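Local structure of ADP-dependent (S)-NAD(P)H-hydrate dehydratase (Streptococcus mutans, 3BGK) at residues I64-Y68 / V91-K95; A126-G132 / Q156-D161; T252-I257 / A275-H279; Y281-L286 / E301-V305. The protein probably catalyses the ADP-dependent dehydration of (S)-NAD(P)HX, a hydrated and damaged form of NAD(P)H, so restoring the reduced cofactor. One frame throughout, in Å; residues are numbered along the deposited sequence.

Interaction 1 (I64-Y68 / V91-K95)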
loop_
_atom_site.group_PDB
_atom_site.type_symbol
_atom_site.label_atom_id
_atom_site.label_comp_id
_atom_site.label_asym_id
_atom_site.label_seq_id
_atom_site.Cartn_x
_atom_site.Cartn_y
_atom_site.Cartn_z
ATOM N N ILE A 64 -21.556 4.233 -1.049
ATOM C CA ILE A 64 -21.563 5.583 -1.586
ATOM C C ILE A 64 -21.094 6.523 -0.489
ATOM O O ILE A 64 -21.750 6.653 0.539
ATOM C CB ILE A 64 -22.973 5.994 -2.075
ATOM C CG1 ILE A 64 -23.515 4.973 -3.077
ATOM C CG2 ILE A 64 -22.955 7.395 -2.680
ATOM C CD1 ILE A 64 -24.986 5.106 -3.346
ATOM N N GLY A 65 -19.953 7.158 -0.713
ATOM C CA GLY A 65 -19.340 8.027 0.280
ATOM C C GLY A 65 -17.899 8.330 -0.080
ATOM O O GLY A 65 -17.510 8.228 -1.238
ATOM N N GLY A 66 -17.100 8.708 0.914
ATOM C CA GLY A 66 -15.698 9.024 0.672
ATOM C C GLY A 66 -15.573 10.262 -0.180
ATOM O O GLY A 66 -14.614 10.417 -0.944
ATOM N N ASN A 67 -16.571 11.134 -0.058
ATOM C CA ASN A 67 -16.540 12.442 -0.673
ATOM C C ASN A 67 -15.430 13.236 -0.008
ATOM O O ASN A 67 -15.228 13.129 1.209
ATOM C CB ASN A 67 -17.884 13.140 -0.480
ATOM C CG ASN A 67 -18.031 14.399 -1.322
ATOM O OD1 ASN A 67 -17.186 14.712 -2.170
ATOM N ND2 ASN A 67 -19.119 15.129 -1.092
ATOM N N TYR A 68 -14.699 13.998 -0.819
ATOM C CA TYR A 68 -13.629 14.865 -0.333
ATOM C C TYR A 68 -14.113 15.752 0.824
ATOM O O TYR A 68 -15.184 16.361 0.733
ATOM C CB TYR A 68 -13.081 15.736 -1.477
ATOM C CG TYR A 68 -11.929 16.620 -1.054
ATOM C CD1 TYR A 68 -12.150 17.931 -0.634
ATOM C CD2 TYR A 68 -10.623 16.136 -1.049
ATOM C CE1 TYR A 68 -11.091 18.742 -0.228
ATOM C CE2 TYR A 68 -9.561 16.930 -0.644
ATOM C CZ TYR A 68 -9.798 18.229 -0.237
ATOM O OH TYR A 68 -8.744 19.017 0.155
ATOM N N VAL A 91 -18.000 0.672 -5.052
ATOM C CA VAL A 91 -17.877 1.929 -4.327
ATOM C C VAL A 91 -18.098 3.128 -5.253
ATOM O O VAL A 91 -17.442 3.253 -6.293
ATOM C CB VAL A 91 -16.492 2.055 -3.649
ATOM C CG1 VAL A 91 -16.472 3.241 -2.690
ATOM C CG2 VAL A 91 -16.117 0.769 -2.913
ATOM N N ALA A 92 -19.039 3.989 -4.873
ATOM C CA ALA A 92 -19.235 5.277 -5.521
ATOM C C ALA A 92 -18.570 6.335 -4.645
ATOM O O ALA A 92 -19.031 6.628 -3.535
ATOM C CB ALA A 92 -20.721 5.575 -5.690
ATOM N N THR A 93 -17.481 6.906 -5.138
ATOM C CA THR A 93 -16.647 7.743 -4.297
ATOM C C THR A 93 -16.054 8.909 -5.088
ATOM O O THR A 93 -16.315 9.056 -6.290
ATOM C CB THR A 93 -15.559 6.890 -3.561
ATOM O OG1 THR A 93 -14.808 7.716 -2.670
ATOM C CG2 THR A 93 -14.605 6.205 -4.539
ATOM N N HIS A 94 -15.281 9.754 -4.415
ATOM C CA HIS A 94 -14.641 10.857 -5.103
ATOM C C HIS A 94 -13.557 10.344 -6.056
ATOM O O HIS A 94 -12.703 9.540 -5.679
ATOM C CB HIS A 94 -14.077 11.880 -4.110
ATOM C CG HIS A 94 -13.522 13.109 -4.762
ATOM N ND1 HIS A 94 -14.322 14.136 -5.221
ATOM C CD2 HIS A 94 -12.249 13.473 -5.039
ATOM C CE1 HIS A 94 -13.565 15.081 -5.753
ATOM N NE2 HIS A 94 -12.303 14.703 -5.655
ATOM N N LYS A 95 -13.638 10.807 -7.301
ATOM C CA LYS A 95 -12.619 10.625 -8.336
ATOM C C LYS A 95 -11.185 10.490 -7.786
ATOM O O LYS A 95 -10.492 9.517 -8.096
ATOM C CB LYS A 95 -12.744 11.800 -9.322
ATOM C CG LYS A 95 -11.608 12.026 -10.311
ATOM C CD LYS A 95 -11.691 13.454 -10.874
#
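Ile64 and Ala92 form a parallel beta bridge with their CA atoms 4.6 Å apart, and just beyond it Gly65 N donates to Ala92 O over 3.0 Å at an N-H...O angle of 166°. Strands 60-64 and 88-93 are the two strands of a beta-alpha-beta crossover through helix 71-83, part of the parallel core of the three-layer sandwich, and the contact sits where the first strand gives way to a glycine-rich loop. On the face of the sheet carrying both bridged side chains, Ile64 CG1 packs on Ala92 CB at 3.9 Å.

Thr93 carries the pairing past the bridge. Thr93 OG1, anti to the backbone N (chi1 -176°), donates to Gly65 O at 3.1 Å, tilted from the carbonyl plane, while Asn97 provides a second polar partner for the same hydroxyl. Gly66 lies close to Gly134 and Ala73, both predicted to bind (6S)-NADPHX, which is consistent with the loop bordering that site.

At the outer end, His94 CB comes within 3.5 Å of Gly66 O. The hydroxyl of Tyr68 leaves the contact for Glu115 and Asp112 N of the second subunit. Tyr68 CB stays behind, over the face of the His94 ring, in a CH-pi contact 4.2 Å from the ring centroid and only 4° off the normal.

Interaction 2 (A126-G132 / Q156-D161)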
loop_
_atom_site.group_PDB
_atom_site.type_symbol
_atom_site.label_atom_id
_atom_site.label_comp_id
_atom_site.label_asym_id
_atom_site.label_seq_id
_atom_site.Cartn_x
_atom_site.Cartn_y
_atom_site.Cartn_z
ATOM N N ALA A 126 -27.262 -3.451 -7.381
ATOM C CA ALA A 126 -26.976 -3.728 -5.971
ATOM C C ALA A 126 -28.158 -4.350 -5.226
ATOM O O ALA A 126 -29.317 -4.043 -5.525
ATOM C CB ALA A 126 -26.535 -2.445 -5.272
ATOM N N ASP A 127 -27.856 -5.218 -4.258
ATOM C CA ASP A 127 -28.855 -5.744 -3.318
ATOM C C ASP A 127 -28.919 -4.885 -2.053
ATOM O O ASP A 127 -29.974 -4.732 -1.444
ATOM C CB ASP A 127 -28.522 -7.180 -2.914
ATOM C CG ASP A 127 -28.405 -8.114 -4.098
ATOM O OD1 ASP A 127 -29.368 -8.204 -4.895
ATOM O OD2 ASP A 127 -27.350 -8.770 -4.228
ATOM N N VAL A 128 -27.768 -4.340 -1.666
ATOM C CA VAL A 128 -27.631 -3.522 -0.466
ATOM C C VAL A 128 -26.924 -2.221 -0.836
ATOM O O VAL A 128 -25.898 -2.240 -1.514
ATOM C CB VAL A 128 -26.825 -4.273 0.628
ATOM C CG1 VAL A 128 -26.431 -3.338 1.778
ATOM C CG2 VAL A 128 -27.623 -5.470 1.154
ATOM N N VAL A 129 -27.486 -1.095 -0.410
ATOM C CA VAL A 129 -26.863 0.202 -0.656
ATOM C C VAL A 129 -26.494 0.864 0.668
ATOM O O VAL A 129 -27.365 1.191 1.482
ATOM C CB VAL A 129 -27.746 1.133 -1.535
ATOM C CG1 VAL A 129 -27.106 2.523 -1.686
ATOM C CG2 VAL A 129 -27.979 0.508 -2.910
ATOM N N LEU A 130 -25.190 1.024 0.891
ATOM C CA LEU A 130 -24.694 1.705 2.075
ATOM C C LEU A 130 -24.269 3.115 1.700
ATOM O O LEU A 130 -23.231 3.326 1.075
ATOM C CB LEU A 130 -23.540 0.933 2.736
ATOM C CG LEU A 130 -22.679 1.633 3.800
ATOM C CD1 LEU A 130 -23.502 2.280 4.928
ATOM C CD2 LEU A 130 -21.663 0.667 4.374
HETATM N N MSE A 131 -25.078 4.082 2.098
HETATM C CA MSE A 131 -24.781 5.465 1.798
HETATM C C MSE A 131 -24.477 6.221 3.081
HETATM O O MSE A 131 -25.187 6.080 4.068
HETATM C CB MSE A 131 -25.961 6.080 1.064
HETATM C CG MSE A 131 -25.747 7.498 0.589
HETATM SE SE MSE A 131 -27.388 8.224 -0.170
HETATM C CE MSE A 131 -28.671 7.627 1.174
ATOM N N GLY A 132 -23.400 7.000 3.076
ATOM C CA GLY A 132 -23.159 7.933 4.167
ATOM C C GLY A 132 -21.758 8.099 4.722
ATOM O O GLY A 132 -21.387 9.215 5.095
ATOM N N GLN A 156 -34.521 -3.927 -2.018
ATOM C CA GLN A 156 -33.180 -3.532 -1.601
ATOM C C GLN A 156 -33.108 -3.138 -0.127
ATOM O O GLN A 156 -34.053 -2.566 0.413
ATOM C CB GLN A 156 -32.701 -2.353 -2.437
ATOM C CG GLN A 156 -32.386 -2.662 -3.879
ATOM C CD GLN A 156 -31.841 -1.451 -4.598
ATOM O OE1 GLN A 156 -32.317 -0.333 -4.396
ATOM N NE2 GLN A 156 -30.834 -1.659 -5.434
ATOM N N THR A 157 -31.975 -3.436 0.506
ATOM C CA THR A 157 -31.686 -2.966 1.860
ATOM C C THR A 157 -30.886 -1.664 1.798
ATOM O O THR A 157 -29.881 -1.567 1.085
ATOM C CB THR A 157 -30.922 -4.028 2.676
ATOM O OG1 THR A 157 -31.621 -5.276 2.596
ATOM C CG2 THR A 157 -30.802 -3.619 4.142
ATOM N N LEU A 158 -31.345 -0.664 2.535
ATOM C CA LEU A 158 -30.708 0.645 2.522
ATOM C C LEU A 158 -30.168 0.987 3.902
ATOM O O LEU A 158 -30.925 1.048 4.881
ATOM C CB LEU A 158 -31.685 1.726 2.038
ATOM C CG LEU A 158 -31.211 3.185 2.029
ATOM C CD1 LEU A 158 -30.116 3.425 0.985
ATOM C CD2 LEU A 158 -32.392 4.132 1.806
ATOM N N ILE A 159 -28.855 1.194 3.964
ATOM C CA ILE A 159 -28.189 1.614 5.188
ATOM C C ILE A 159 -27.804 3.080 5.059
ATOM O O ILE A 159 -27.104 3.482 4.121
ATOM C CB ILE A 159 -26.950 0.748 5.526
ATOM C CG1 ILE A 159 -27.281 -0.743 5.392
ATOM C CG2 ILE A 159 -26.457 1.053 6.935
ATOM C CD1 ILE A 159 -26.068 -1.625 5.202
ATOM N N ILE A 160 -28.285 3.873 6.010
ATOM C CA ILE A 160 -28.040 5.302 6.032
ATOM C C ILE A 160 -27.116 5.597 7.208
ATOM O O ILE A 160 -27.472 5.379 8.367
ATOM C CB ILE A 160 -29.366 6.093 6.138
ATOM C CG1 ILE A 160 -30.307 5.712 4.982
ATOM C CG2 ILE A 160 -29.096 7.597 6.150
ATOM C CD1 ILE A 160 -31.760 6.096 5.201
ATOM N N ASP A 161 -25.920 6.077 6.889
ATOM C CA ASP A 161 -24.851 6.185 7.870
ATOM C C ASP A 161 -24.355 7.610 7.975
ATOM O O ASP A 161 -24.517 8.395 7.044
ATOM C CB ASP A 161 -23.698 5.260 7.481
ATOM C CG ASP A 161 -22.597 5.226 8.516
ATOM O OD1 ASP A 161 -22.775 4.565 9.557
ATOM O OD2 ASP A 161 -21.545 5.862 8.290
#
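The amide of Gln156 meets Ala126 edge-on: NE2 donates to Ala126 O at 2.8 Å with the acceptor close to the amide plane, although seen from the acceptor the donor stands 40° above the carbonyl plane, not on a lone pair. Gln156 OE1 accepts from Glu153 N, and NE2 has a weak second bond to Ile123 O. The other flat group, the carboxylate of Asp161, turns OD1 to Thr184 and in a salt bridge to Lys222, a predicted AMP-binding residue.

Between these ends run strands 128-131 and 157-161, the parallel pair of a beta-alpha-beta unit whose connecting helix is 139-151. Their axes approach to 4.8 Å at 10°. The five-bond backbone ladder is regular: Val129, for example, takes Thr157 O through its N at 2.9 Å and offers its O to Ile159 N at 2.9 Å.

The faces of the sheet differ in cover. Val128, Leu130 and Ile159 pack on helix 249-263, with Thr157 on the same face; there Val128 CG1 touches Ile159 CD1 at 3.8 Å, and Leu130 CD1 reaches Ile159 CG2 at 3.8 Å. Val129, selenomethionine Met131, Leu158 and Ile160 lie on the other face, where helix 139-151 packs on the last three; here Val129 CG1 lies 4.1 Å from Leu158 CD1.

Chemically, the ladder and the Gln156 amide supply partners for polar groups that are otherwise wrapped in hydrocarbon, while Lys222 and Thr184 meet the Asp161 carboxylate and would hold it beside the predicted nucleotide site.

Interaction 3 (T252-I257 / A275-H279)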
loop_
_atom_site.group_PDB
_atom_site.type_symbol
_atom_site.label_atom_id
_atom_site.label_comp_id
_atom_site.label_asym_id
_atom_site.label_seq_id
_atom_site.Cartn_x
_atom_site.Cartn_y
_atom_site.Cartn_z
ATOM N N THR A 252 -16.004 1.211 9.818
ATOM C CA THR A 252 -15.785 -0.232 9.863
ATOM C C THR A 252 -17.048 -0.990 10.268
ATOM O O THR A 252 -17.364 -2.022 9.679
ATOM C CB THR A 252 -14.637 -0.580 10.825
ATOM O OG1 THR A 252 -13.476 0.168 10.456
ATOM C CG2 THR A 252 -14.311 -2.073 10.774
ATOM N N LEU A 253 -17.774 -0.474 11.258
ATOM C CA LEU A 253 -19.036 -1.084 11.678
ATOM C C LEU A 253 -20.075 -1.065 10.558
ATOM O O LEU A 253 -20.741 -2.075 10.308
ATOM C CB LEU A 253 -19.589 -0.397 12.928
ATOM C CG LEU A 253 -20.896 -0.978 13.487
ATOM C CD1 LEU A 253 -20.798 -2.493 13.705
ATOM C CD2 LEU A 253 -21.333 -0.268 14.765
ATOM N N ALA A 254 -20.204 0.085 9.893
ATOM C CA ALA A 254 -21.109 0.256 8.761
ATOM C C ALA A 254 -20.811 -0.745 7.639
ATOM O O ALA A 254 -21.728 -1.330 7.061
ATOM C CB ALA A 254 -21.017 1.678 8.237
ATOM N N GLY A 255 -19.524 -0.935 7.347
ATOM C CA GLY A 255 -19.084 -1.894 6.341
ATOM C C GLY A 255 -19.424 -3.324 6.717
ATOM O O GLY A 255 -19.895 -4.093 5.883
HETATM N N MSE A 256 -19.204 -3.679 7.976
HETATM C CA MSE A 256 -19.530 -5.019 8.456
HETATM C C MSE A 256 -21.020 -5.336 8.397
HETATM O O MSE A 256 -21.398 -6.388 7.873
HETATM C CB MSE A 256 -18.993 -5.241 9.862
HETATM C CG MSE A 256 -17.495 -5.391 9.892
HETATM SE SE MSE A 256 -16.841 -5.773 11.667
HETATM C CE MSE A 256 -17.661 -7.530 11.918
ATOM N N ILE A 257 -21.855 -4.433 8.914
ATOM C CA ILE A 257 -23.310 -4.584 8.810
ATOM C C ILE A 257 -23.760 -4.792 7.358
ATOM O O ILE A 257 -24.614 -5.643 7.087
ATOM C CB ILE A 257 -24.081 -3.389 9.439
ATOM C CG1 ILE A 257 -23.796 -3.296 10.939
ATOM C CG2 ILE A 257 -25.597 -3.525 9.186
ATOM C CD1 ILE A 257 -24.093 -1.931 11.533
ATOM N N ALA A 275 -23.503 -8.670 13.266
ATOM C CA ALA A 275 -22.472 -7.797 12.718
ATOM C C ALA A 275 -21.935 -6.857 13.800
ATOM O O ALA A 275 -20.717 -6.728 13.973
ATOM C CB ALA A 275 -23.015 -7.008 11.537
ATOM N N VAL A 276 -22.845 -6.228 14.544
ATOM C CA VAL A 276 -22.484 -5.323 15.630
ATOM C C VAL A 276 -21.708 -6.042 16.732
ATOM O O VAL A 276 -20.725 -5.497 17.248
ATOM C CB VAL A 276 -23.719 -4.595 16.209
ATOM C CG1 VAL A 276 -23.341 -3.723 17.418
ATOM C CG2 VAL A 276 -24.373 -3.742 15.136
ATOM N N PHE A 277 -22.125 -7.259 17.080
ATOM C CA PHE A 277 -21.417 -8.021 18.111
ATOM C C PHE A 277 -19.990 -8.348 17.684
ATOM O O PHE A 277 -19.048 -8.138 18.449
ATOM C CB PHE A 277 -22.150 -9.316 18.492
ATOM C CG PHE A 277 -21.324 -10.247 19.361
ATOM C CD1 PHE A 277 -21.247 -10.055 20.739
ATOM C CD2 PHE A 277 -20.599 -11.297 18.795
ATOM C CE1 PHE A 277 -20.474 -10.899 21.537
ATOM C CE2 PHE A 277 -19.824 -12.141 19.588
ATOM C CZ PHE A 277 -19.762 -11.940 20.960
ATOM N N LEU A 278 -19.838 -8.867 16.469
ATOM C CA LEU A 278 -18.546 -9.344 15.996
ATOM C C LEU A 278 -17.498 -8.235 15.891
ATOM O O LEU A 278 -16.338 -8.429 16.233
ATOM C CB LEU A 278 -18.705 -10.085 14.665
ATOM C CG LEU A 278 -17.564 -11.040 14.321
ATOM C CD1 LEU A 278 -17.429 -12.121 15.373
ATOM C CD2 LEU A 278 -17.814 -11.641 12.967
ATOM N N HIS A 279 -17.930 -7.079 15.409
ATOM C CA HIS A 279 -17.127 -5.864 15.369
ATOM C C HIS A 279 -16.417 -5.632 16.716
ATOM O O HIS A 279 -15.179 -5.579 16.769
ATOM C CB HIS A 279 -18.056 -4.708 14.980
ATOM C CG HIS A 279 -17.443 -3.347 15.071
ATOM N ND1 HIS A 279 -17.532 -2.565 16.203
ATOM C CD2 HIS A 279 -16.778 -2.606 14.154
ATOM C CE1 HIS A 279 -16.930 -1.410 15.987
ATOM N NE2 HIS A 279 -16.473 -1.407 14.748
#
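Helix 249-263 starts at the predicted nucleotide and NAD(P)HX site, with Gly250 and Asp251 in its first turn, and the contact packs its next turns against helix 268-287. The two short segments approach to 9.1 Å between axes, with their N-to-C directions 135° apart, and no hydrogen bond crosses between them.

His279 and Met256 make the largest contributions. Leu253 lies over one face of the His279 imidazole: CB makes a CH-pi contact 3.9 Å from the ring centroid, offset toward the rim, and CD1 reaches CG of the same ring at 3.7 Å. The selenium of selenomethionine Met256 comes instead to the ring edge, 5.0 Å from the His279 centroid and 86° off its normal. A bend at chi3 (65°) turns Met256 CE back to the neighbouring helix, 3.5 Å from His279 N and 3.9 Å from Leu278 CB. Ring rotation is further restrained by the bond of His279 NE2 to Met249 O, which ties the histidine to the start of the helix bearing the site.

Farther along, the packing is wholly aliphatic. Ala275 CB sits 3.8 Å from Ile257 CG1, and the Ile257 and Val276 side chains lie side by side, with Ile257 CD1 4.0 Å from Val276 CG2; Val276 also borders Thr226, a predicted AMP-binding residue. The helix pair packs behind the Gly-Met-Gly-Asp sequence at the start of helix 249-263, the GXGD motif of the ribokinase-like family.

Interaction 4 (Y281-L286 / E301-V305)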
loop_
_atom_site.group_PDB
_atom_site.type_symbol
_atom_site.label_atom_id
_atom_site.label_comp_id
_atom_site.label_asym_id
_atom_site.label_seq_id
_atom_site.Cartn_x
_atom_site.Cartn_y
_atom_site.Cartn_z
ATOM N N TYR A 281 -16.426 -7.735 19.395
ATOM C CA TYR A 281 -15.811 -8.987 19.830
ATOM C C TYR A 281 -14.386 -9.115 19.306
ATOM O O TYR A 281 -13.493 -9.535 20.041
ATOM C CB TYR A 281 -16.662 -10.177 19.383
ATOM C CG TYR A 281 -16.046 -11.536 19.614
ATOM C CD1 TYR A 281 -16.194 -12.190 20.831
ATOM C CD2 TYR A 281 -15.336 -12.179 18.605
ATOM C CE1 TYR A 281 -15.634 -13.447 21.046
ATOM C CE2 TYR A 281 -14.776 -13.424 18.807
ATOM C CZ TYR A 281 -14.931 -14.055 20.029
ATOM O OH TYR A 281 -14.378 -15.305 20.228
ATOM N N ILE A 282 -14.182 -8.754 18.040
ATOM C CA ILE A 282 -12.846 -8.768 17.435
ATOM C C ILE A 282 -11.941 -7.733 18.121
ATOM O O ILE A 282 -10.791 -8.030 18.470
ATOM C CB ILE A 282 -12.907 -8.566 15.893
ATOM C CG1 ILE A 282 -13.530 -9.799 15.225
ATOM C CG2 ILE A 282 -11.520 -8.293 15.321
ATOM C CD1 ILE A 282 -14.060 -9.566 13.811
ATOM N N ALA A 283 -12.483 -6.535 18.339
ATOM C CA ALA A 283 -11.776 -5.462 19.031
ATOM C C ALA A 283 -11.327 -5.911 20.420
ATOM O O ALA A 283 -10.202 -5.606 20.838
ATOM C CB ALA A 283 -12.646 -4.210 19.116
ATOM N N ASP A 284 -12.204 -6.646 21.117
ATOM C CA ASP A 284 -11.877 -7.245 22.419
ATOM C C ASP A 284 -10.710 -8.214 22.334
ATOM O O ASP A 284 -9.838 -8.195 23.198
ATOM C CB ASP A 284 -13.094 -7.937 23.055
ATOM C CG ASP A 284 -13.964 -6.976 23.863
ATOM O OD1 ASP A 284 -14.062 -5.786 23.483
ATOM O OD2 ASP A 284 -14.552 -7.401 24.883
ATOM N N GLN A 285 -10.687 -9.052 21.303
ATOM C CA GLN A 285 -9.567 -9.983 21.103
ATOM C C GLN A 285 -8.255 -9.271 20.809
ATOM O O GLN A 285 -7.216 -9.624 21.373
ATOM C CB GLN A 285 -9.865 -10.967 19.979
ATOM C CG GLN A 285 -10.589 -12.205 20.440
ATOM C CD GLN A 285 -10.924 -13.135 19.301
ATOM O OE1 GLN A 285 -10.395 -13.016 18.189
ATOM N NE2 GLN A 285 -11.810 -14.079 19.570
ATOM N N LEU A 286 -8.313 -8.267 19.934
ATOM C CA LEU A 286 -7.136 -7.483 19.561
ATOM C C LEU A 286 -6.610 -6.589 20.693
ATOM O O LEU A 286 -5.440 -6.186 20.673
ATOM C CB LEU A 286 -7.411 -6.644 18.298
ATOM C CG LEU A 286 -7.509 -7.393 16.965
ATOM C CD1 LEU A 286 -7.955 -6.471 15.847
ATOM C CD2 LEU A 286 -6.184 -8.074 16.613
ATOM N N GLU A 301 -8.914 -9.126 10.460
ATOM C CA GLU A 301 -9.203 -10.309 11.281
ATOM C C GLU A 301 -10.557 -10.951 11.016
ATOM O O GLU A 301 -10.781 -12.097 11.409
ATOM C CB GLU A 301 -9.101 -9.961 12.770
ATOM C CG GLU A 301 -7.709 -9.499 13.217
ATOM C CD GLU A 301 -6.636 -10.545 12.973
ATOM O OE1 GLU A 301 -6.874 -11.743 13.257
ATOM O OE2 GLU A 301 -5.551 -10.169 12.485
ATOM N N ILE A 302 -11.442 -10.223 10.332
ATOM C CA ILE A 302 -12.844 -10.621 10.143
ATOM C C ILE A 302 -13.074 -12.070 9.682
ATOM O O ILE A 302 -13.743 -12.817 10.396
ATOM C CB ILE A 302 -13.640 -9.606 9.257
ATOM C CG1 ILE A 302 -13.778 -8.258 9.972
ATOM C CG2 ILE A 302 -15.032 -10.149 8.924
ATOM C CD1 ILE A 302 -14.327 -7.139 9.115
ATOM N N THR A 303 -12.545 -12.477 8.525
ATOM C CA THR A 303 -12.831 -13.845 8.046
ATOM C C THR A 303 -12.302 -14.968 8.916
ATOM O O THR A 303 -12.949 -16.000 9.031
ATOM C CB THR A 303 -12.404 -14.154 6.591
ATOM O OG1 THR A 303 -11.187 -13.477 6.259
ATOM C CG2 THR A 303 -13.498 -13.782 5.653
ATOM N N ARG A 304 -11.126 -14.781 9.509
ATOM C CA ARG A 304 -10.588 -15.794 10.416
ATOM C C ARG A 304 -11.567 -16.043 11.564
ATOM O O ARG A 304 -11.777 -17.187 11.969
ATOM C CB ARG A 304 -9.208 -15.399 10.950
ATOM C CG ARG A 304 -8.587 -16.451 11.858
ATOM C CD ARG A 304 -7.268 -15.991 12.483
ATOM N NE ARG A 304 -7.372 -14.712 13.194
ATOM C CZ ARG A 304 -7.944 -14.549 14.388
ATOM N NH1 ARG A 304 -8.499 -15.580 15.023
ATOM N NH2 ARG A 304 -7.972 -13.343 14.945
ATOM N N VAL A 305 -12.181 -14.973 12.058
ATOM C CA VAL A 305 -13.098 -15.064 13.194
ATOM C C VAL A 305 -14.487 -15.537 12.757
ATOM O O VAL A 305 -15.111 -16.333 13.456
ATOM C CB VAL A 305 -13.175 -13.736 13.980
ATOM C CG1 VAL A 305 -14.140 -13.856 15.148
ATOM C CG2 VAL A 305 -11.787 -13.329 14.479
#
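Val305 makes the largest contribution of segment 301-305, packing on Tyr281 and Ile282. Val305 CG1 meets the edge of the Tyr281 ring, 3.7 Å from CE2, and Val305 CG2 lies 4.0 Å from Ile282 CG1; the Ile282 and Val305 side chains pass one another head to tail. Ile282 serves the neighbouring turn as well: with CG1 beside the backbone N (chi1 -69°), CG2 remains directed at Glu301, 3.9 Å from its CB, and Ile282 CD1 lies across Ile302 at about a right angle, 4.1 Å from Ile302 CG1. Leu286 adds both methyls, its CD1 and CD2 each 4.0 Å from Glu301 CG. The short helix segments cross at 103°, with an axis separation of 10.9 Å, so helices 268-287 and 295-310 meet through side chains, not through close backbones.

The ionic interaction lies within one helix. Arg304 NH2 donates to Glu301 OE1 at 2.6 Å as part of a salt bridge, reaching the oxygen on its anti side, with OE1 almost in the guanidinium plane; Arg304 NE adds a weak bond to the same oxygen. Gln285 OE1 stays 4.1 Å from Arg304 NH2, near the edge of the guanidinium, and the two flat groups are 27° apart.

Beyond the pair, Ile298 covers Ile282 and Leu286, and Thr303 packs on Val292 of the third subunit. The two segments share no hydrogen bond, and their contact is mainly apolar. The salt bridge probably steadies the Glu301 chain, whose aliphatic part receives Leu286, and would partly neutralise both charges beside the apolar packing.

From the N terminus the four contacts follow in series, none nested in or crossing another. Interaction 1 closes the loop through helix 71-83, and interaction 2 the loop through helix 139-151; they join directly, because strand 60-64 lies between 128-131 and 88-93 and Ile64 probably hydrogen-bonds Leu130 and Gly132. The chain then completes the sheet before interaction 3 closes the connection from helix 249-263 to helix 268-287. Leu130 and Asp161 of interaction 2 pack on Ala254, linking sheet to helix layer. Interaction 4 closes the connection from helix 268-287 to helix 295-310; Met256 on Ile302 and Leu278 on Val305 unite interactions 3 and 4.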